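Local atomic coordinates of Ras-related protein Rab-7L1 (Homo sapiens, PDB entry 6HH2), a protein that binds and hydrolyses GTP as a Rab-family switch in vesicle trafficking, maintaining endosome–trans-Golgi integrity and recruiting the kinase LRRK2 to the Golgi complex. Residues 87-92 / 104-109; 123-128 / 143-148. The protein carries 4 engineered substitutions. All coordinates share one frame; numbering follows the deposited sequence.

Contact 1 (87-92 / 104-109); sequences AVIMFD and RWKQDL. Engineered in segment 87-92: Ala87 (natural residue Cys).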
# COMPACT_ATOMS: atom_id res chain seq x y z
N ALA A 87 -0.09 3.86 4.04
CA ALA A 87 -0.18 2.41 3.94
C ALA A 87 -1.17 2.01 2.88
O ALA A 87 -2.23 2.65 2.73
CB ALA A 87 -0.64 1.81 5.28
N VAL A 88 -0.81 0.99 2.11
CA VAL A 88 -1.69 0.31 1.18
C VAL A 88 -2.02 -1.01 1.83
O VAL A 88 -1.10 -1.81 2.10
CB VAL A 88 -0.96 0.05 -0.13
CG1 VAL A 88 -1.82 -0.75 -1.10
CG2 VAL A 88 -0.59 1.39 -0.82
N ILE A 89 -3.26 -1.23 2.22
CA ILE A 89 -3.72 -2.45 2.88
C ILE A 89 -4.48 -3.28 1.87
O ILE A 89 -5.53 -2.83 1.36
CB ILE A 89 -4.56 -2.14 4.13
CG1 ILE A 89 -3.72 -1.25 5.07
CG2 ILE A 89 -5.01 -3.47 4.79
CD1 ILE A 89 -4.35 -0.98 6.45
N MET A 90 -3.95 -4.43 1.50
CA MET A 90 -4.48 -5.26 0.43
C MET A 90 -5.21 -6.45 0.98
O MET A 90 -4.78 -7.03 1.98
CB MET A 90 -3.38 -5.75 -0.51
CG MET A 90 -2.60 -4.63 -1.15
SD MET A 90 -1.38 -5.21 -2.37
CE MET A 90 -2.27 -6.54 -3.24
N PHE A 91 -6.32 -6.79 0.34
CA PHE A 91 -7.00 -8.04 0.57
C PHE A 91 -7.35 -8.71 -0.75
O PHE A 91 -7.28 -8.10 -1.83
CB PHE A 91 -8.17 -7.92 1.57
CG PHE A 91 -9.39 -7.28 1.01
CD1 PHE A 91 -9.51 -5.87 0.97
CD2 PHE A 91 -10.43 -8.08 0.50
CE1 PHE A 91 -10.66 -5.29 0.42
CE2 PHE A 91 -11.59 -7.50 -0.03
CZ PHE A 91 -11.72 -6.11 -0.04
N ASP A 92 -7.70 -9.98 -0.68
CA ASP A 92 -8.17 -10.76 -1.83
C ASP A 92 -9.69 -10.83 -1.78
O ASP A 92 -10.26 -11.37 -0.82
CB ASP A 92 -7.52 -12.15 -1.68
CG ASP A 92 -7.97 -13.18 -2.73
OD1 ASP A 92 -8.91 -12.95 -3.51
OD2 ASP A 92 -7.38 -14.30 -2.68
N ARG A 104 -7.67 -5.69 11.27
CA ARG A 104 -6.56 -5.82 12.22
C ARG A 104 -5.33 -5.07 11.71
O ARG A 104 -4.62 -4.41 12.51
CB ARG A 104 -6.23 -7.29 12.47
CG ARG A 104 -7.32 -8.06 13.18
CD ARG A 104 -6.83 -9.52 13.45
NE ARG A 104 -7.88 -10.28 14.10
CZ ARG A 104 -7.79 -10.72 15.35
NH1 ARG A 104 -6.68 -10.48 16.05
NH2 ARG A 104 -8.79 -11.40 15.90
N TRP A 105 -5.03 -5.16 10.40
CA TRP A 105 -3.93 -4.39 9.87
C TRP A 105 -4.14 -2.90 10.12
O TRP A 105 -3.21 -2.17 10.49
CB TRP A 105 -3.77 -4.66 8.38
CG TRP A 105 -3.19 -6.03 8.04
CD1 TRP A 105 -3.82 -7.06 7.42
CD2 TRP A 105 -1.84 -6.44 8.26
NE1 TRP A 105 -2.92 -8.12 7.22
CE2 TRP A 105 -1.70 -7.74 7.71
CE3 TRP A 105 -0.73 -5.80 8.80
CZ2 TRP A 105 -0.51 -8.47 7.77
CZ3 TRP A 105 0.50 -6.54 8.88
CH2 TRP A 105 0.58 -7.84 8.30
N LYS A 106 -5.37 -2.40 9.88
CA LYS A 106 -5.59 -0.96 10.05
C LYS A 106 -5.49 -0.53 11.51
O LYS A 106 -4.89 0.52 11.82
CB LYS A 106 -6.99 -0.62 9.50
CG LYS A 106 -7.46 0.85 9.65
CD LYS A 106 -6.49 1.80 8.96
CE LYS A 106 -7.18 3.16 8.62
NZ LYS A 106 -7.70 3.75 9.87
N GLN A 107 -6.07 -1.33 12.42
CA GLN A 107 -5.93 -1.04 13.85
C GLN A 107 -4.47 -1.07 14.29
O GLN A 107 -4.04 -0.22 15.09
CB GLN A 107 -6.76 -2.05 14.65
CG GLN A 107 -8.30 -1.81 14.48
CD GLN A 107 -9.14 -2.96 15.01
OE1 GLN A 107 -8.64 -4.07 15.22
NE2 GLN A 107 -10.44 -2.69 15.25
N ASP A 108 -3.69 -1.99 13.75
CA ASP A 108 -2.26 -2.03 14.08
C ASP A 108 -1.56 -0.76 13.59
O ASP A 108 -0.82 -0.12 14.35
CB ASP A 108 -1.63 -3.29 13.48
CG ASP A 108 -0.15 -3.48 13.91
OD1 ASP A 108 0.08 -3.69 15.11
OD2 ASP A 108 0.71 -3.41 12.99
N LEU A 109 -1.83 -0.35 12.35
CA LEU A 109 -1.22 0.87 11.80
C LEU A 109 -1.52 2.06 12.70
O LEU A 109 -0.61 2.82 13.09
CB LEU A 109 -1.82 1.10 10.40
CG LEU A 109 -1.39 2.42 9.76
CD1 LEU A 109 0.07 2.38 9.29
CD2 LEU A 109 -2.28 2.75 8.51
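Ile89 and Ala87 of a central strand meet Trp105, Lys106 and Leu109 of helix 96-112 in a buried van der Waals contact of a strand with a helix, with no hydrogen bond between the two segments. The short axes pass 9.6 Å apart at 164°, nearly antiparallel, and 193 Å² of surface is buried. Ile89 supplies the largest share through two branches. Its CG2, anti to the backbone N, approaches Trp105 CB at 4.0 Å, while CD1, at the end of the extended CG1 arm (chi2 -173°), lies against the helix backbone, 3.8 Å from Lys106 CA. Two positions earlier on the strand, Ala87, an engineered residue (natural Cys), places CB 3.7 Å from CD2 of Leu109, one turn after Trp105. Only the root of Trp105 takes part here: its indole turns away from the strand segment and packs on Ile67 and Val16, and its NE1 is hydrogen-bonded to Asp18 OD1. The Lys106 chain likewise bends away, and its NZ forms a salt bridge with Asp110 and a hydrogen bond to Asn149 O. Helix 96-112 runs back across strand 86-92 and leads into the parallel neighbouring strand 123-128, a beta-alpha-beta crossover of the Ras-type P-loop GTPase fold.

Contact 2 (123-128 / 143-148); sequences ALLLAN and DRFSKE. Engineered in segment 123-128: Ala123 (natural residue Cys). With GDP (guanosine-5'-diphosphate), chain B.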
# COMPACT_ATOMS: atom_id res chain seq x y z
N ALA A 123 -4.49 5.64 4.55
CA ALA A 123 -4.58 4.20 4.37
C ALA A 123 -5.54 3.91 3.23
O ALA A 123 -6.71 4.34 3.28
CB ALA A 123 -5.07 3.53 5.65
N LEU A 124 -5.02 3.28 2.17
CA LEU A 124 -5.76 2.96 0.95
C LEU A 124 -6.03 1.47 0.96
O LEU A 124 -5.09 0.67 1.05
CB LEU A 124 -4.92 3.35 -0.26
CG LEU A 124 -5.50 2.88 -1.57
CD1 LEU A 124 -6.94 3.48 -1.84
CD2 LEU A 124 -4.54 3.27 -2.69
N LEU A 125 -7.30 1.08 0.98
CA LEU A 125 -7.70 -0.32 0.98
C LEU A 125 -7.86 -0.80 -0.47
O LEU A 125 -8.64 -0.21 -1.21
CB LEU A 125 -8.99 -0.44 1.77
CG LEU A 125 -9.60 -1.86 1.86
CD1 LEU A 125 -8.72 -2.77 2.74
CD2 LEU A 125 -11.04 -1.80 2.47
N LEU A 126 -7.09 -1.83 -0.86
CA LEU A 126 -7.17 -2.38 -2.21
C LEU A 126 -7.86 -3.74 -2.18
O LEU A 126 -7.34 -4.70 -1.57
CB LEU A 126 -5.80 -2.51 -2.86
CG LEU A 126 -5.01 -1.21 -3.05
CD1 LEU A 126 -3.82 -1.52 -3.91
CD2 LEU A 126 -5.83 -0.13 -3.75
N ALA A 127 -9.01 -3.82 -2.84
CA ALA A 127 -9.76 -5.06 -3.02
C ALA A 127 -9.18 -5.71 -4.26
O ALA A 127 -9.66 -5.50 -5.39
CB ALA A 127 -11.25 -4.71 -3.19
N ASN A 128 -8.13 -6.50 -4.03
CA ASN A 128 -7.35 -7.04 -5.15
C ASN A 128 -7.93 -8.37 -5.64
O ASN A 128 -8.76 -8.99 -4.98
CB ASN A 128 -5.86 -7.18 -4.77
CG ASN A 128 -4.98 -7.43 -5.99
OD1 ASN A 128 -5.16 -6.79 -7.02
ND2 ASN A 128 -4.05 -8.40 -5.89
N ASP A 143 -17.42 -0.87 1.12
CA ASP A 143 -17.55 0.55 1.43
C ASP A 143 -17.91 0.79 2.88
O ASP A 143 -17.36 1.69 3.51
CB ASP A 143 -18.57 1.23 0.50
CG ASP A 143 -18.54 2.76 0.62
OD1 ASP A 143 -17.48 3.32 0.24
OD2 ASP A 143 -19.53 3.34 1.13
N ARG A 144 -18.88 0.04 3.42
CA ARG A 144 -19.22 0.22 4.84
C ARG A 144 -18.02 -0.09 5.72
O ARG A 144 -17.75 0.62 6.70
CB ARG A 144 -20.37 -0.71 5.20
CG ARG A 144 -21.73 -0.24 4.64
CD ARG A 144 -22.90 -0.92 5.35
NE ARG A 144 -22.86 -2.38 5.21
CZ ARG A 144 -23.29 -3.03 4.12
NH1 ARG A 144 -23.78 -2.34 3.09
NH2 ARG A 144 -23.23 -4.35 4.07
N PHE A 145 -17.27 -1.14 5.37
CA PHE A 145 -16.09 -1.51 6.15
C PHE A 145 -15.02 -0.43 6.06
O PHE A 145 -14.40 -0.07 7.07
CB PHE A 145 -15.58 -2.85 5.58
CG PHE A 145 -14.29 -3.35 6.13
CD1 PHE A 145 -13.10 -2.91 5.58
CD2 PHE A 145 -14.29 -4.33 7.12
CE1 PHE A 145 -11.88 -3.41 6.00
CE2 PHE A 145 -13.04 -4.86 7.56
CZ PHE A 145 -11.85 -4.36 6.98
N SER A 146 -14.80 0.13 4.86
CA SER A 146 -13.78 1.15 4.73
C SER A 146 -14.13 2.35 5.61
O SER A 146 -13.25 2.91 6.29
CB SER A 146 -13.74 1.50 3.24
OG SER A 146 -12.75 2.47 2.93
N LYS A 147 -15.38 2.79 5.58
CA LYS A 147 -15.80 3.92 6.41
C LYS A 147 -15.74 3.59 7.89
O LYS A 147 -15.26 4.40 8.69
CB LYS A 147 -17.21 4.32 6.01
CG LYS A 147 -17.20 5.11 4.65
CD LYS A 147 -18.56 5.10 4.09
CE LYS A 147 -18.61 6.09 2.90
NZ LYS A 147 -19.93 6.00 2.22
N GLU A 148 -16.22 2.40 8.30
CA GLU A 148 -16.26 2.11 9.73
C GLU A 148 -14.85 2.03 10.30
O GLU A 148 -14.64 2.39 11.47
CB GLU A 148 -16.97 0.78 9.94
CG GLU A 148 -18.50 0.84 9.86
CD GLU A 148 -19.11 -0.55 9.89
OE1 GLU A 148 -18.32 -1.52 10.07
OE2 GLU A 148 -20.35 -0.70 9.76
PB GDP B . 1.68 -11.91 -1.42
O1B GDP B . 0.69 -10.98 -0.83
O2B GDP B . 1.79 -13.22 -0.71
O3B GDP B . 3.03 -11.27 -1.68
O3A GDP B . 1.02 -12.31 -2.87
PA GDP B . 1.75 -12.55 -4.26
O1A GDP B . 2.11 -11.25 -4.94
O2A GDP B . 2.88 -13.55 -4.05
O5' GDP B . 0.60 -13.23 -5.12
C5' GDP B . 0.03 -14.48 -4.74
C4' GDP B . -0.59 -15.14 -5.97
O4' GDP B . -1.73 -14.32 -6.39
C3' GDP B . 0.38 -15.13 -7.13
O3' GDP B . 0.13 -16.35 -7.85
C2' GDP B . -0.06 -13.94 -7.96
O2' GDP B . 0.23 -14.15 -9.34
C1' GDP B . -1.55 -13.97 -7.73
N9 GDP B . -2.17 -12.65 -7.91
C8 GDP B . -1.69 -11.47 -7.43
N7 GDP B . -2.55 -10.45 -7.76
C5 GDP B . -3.57 -11.01 -8.45
C6 GDP B . -4.78 -10.53 -9.10
O6 GDP B . -5.06 -9.31 -9.11
N1 GDP B . -5.56 -11.45 -9.67
C2 GDP B . -5.31 -12.77 -9.74
N2 GDP B . -6.17 -13.63 -10.41
N3 GDP B . -4.18 -13.27 -9.20
C4 GDP B . -3.33 -12.43 -8.56
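Leu125 is the strand residue that touches helix 139-148, reaching Phe145 and Ser146 from the middle of 123-128. The strand starts at Ala123, engineered from Cys, whose side chain packs on Lys106 of helix 96-112 instead. At Leu125, CG stands anti to the backbone N (chi1 179°), carrying CD2 to the rim of the Phe145 ring, close to in line with the ring, 3.9 Å from Phe145 CD1. The leucine side chain stands roughly perpendicular to that of Phe145, and Leu125 CD2 also lies 4.3 Å from Ser146 CB. The backbones come nearest at Leu125 and Ser146, whose CA atoms are 7.3 Å apart. Phe145 meets the ring of Phe99 as well, their planes turned by about 35°, which ties this helix to helix 96-112. Further along, Ala127 centres an inverse gamma turn. Asn128 ends the strand at the nucleotide: its ND2 is 3.2 Å from GDP N7 and hydrogen-bonded to Val21 O, while OD1 accepts from Val159 N and is hydrogen-bonded to Thr157 OG1. These bonds hold the amide beside the base. Strand 123-128 and helix 139-148 belong to the beta-alpha-beta unit completed by strand 153-156. At the strand's end Asn128 opens the NKxD guanine-recognition motif of Ras-family GTPases (Asn128, Lys129, Asp131), whose Asp131 is also hydrogen-bonded to GDP.

Contacts 1 and 2 follow in series along the chain, contact 1 closing at helix 96-112 before strand 123-128 opens contact 2, and their centres lie 9 Å apart. They belong to successive beta-alpha-beta units that share strand 123-128, and strands 86-92 and 123-128 are parallel neighbours in the six-stranded sheet. Direct evidence of the join comes from two probable backbone hydrogen bonds, with Ile89 N 2.9 Å from Leu124 O and Phe91 O 2.9 Å from Asn128 N, and from packing of Phe91 CZ on Ala127 CB at 3.5 Å. The second bond engages the backbone of the guanine-side residue Asn128, so the two helix-packed strands are linked right up to the GDP pocket.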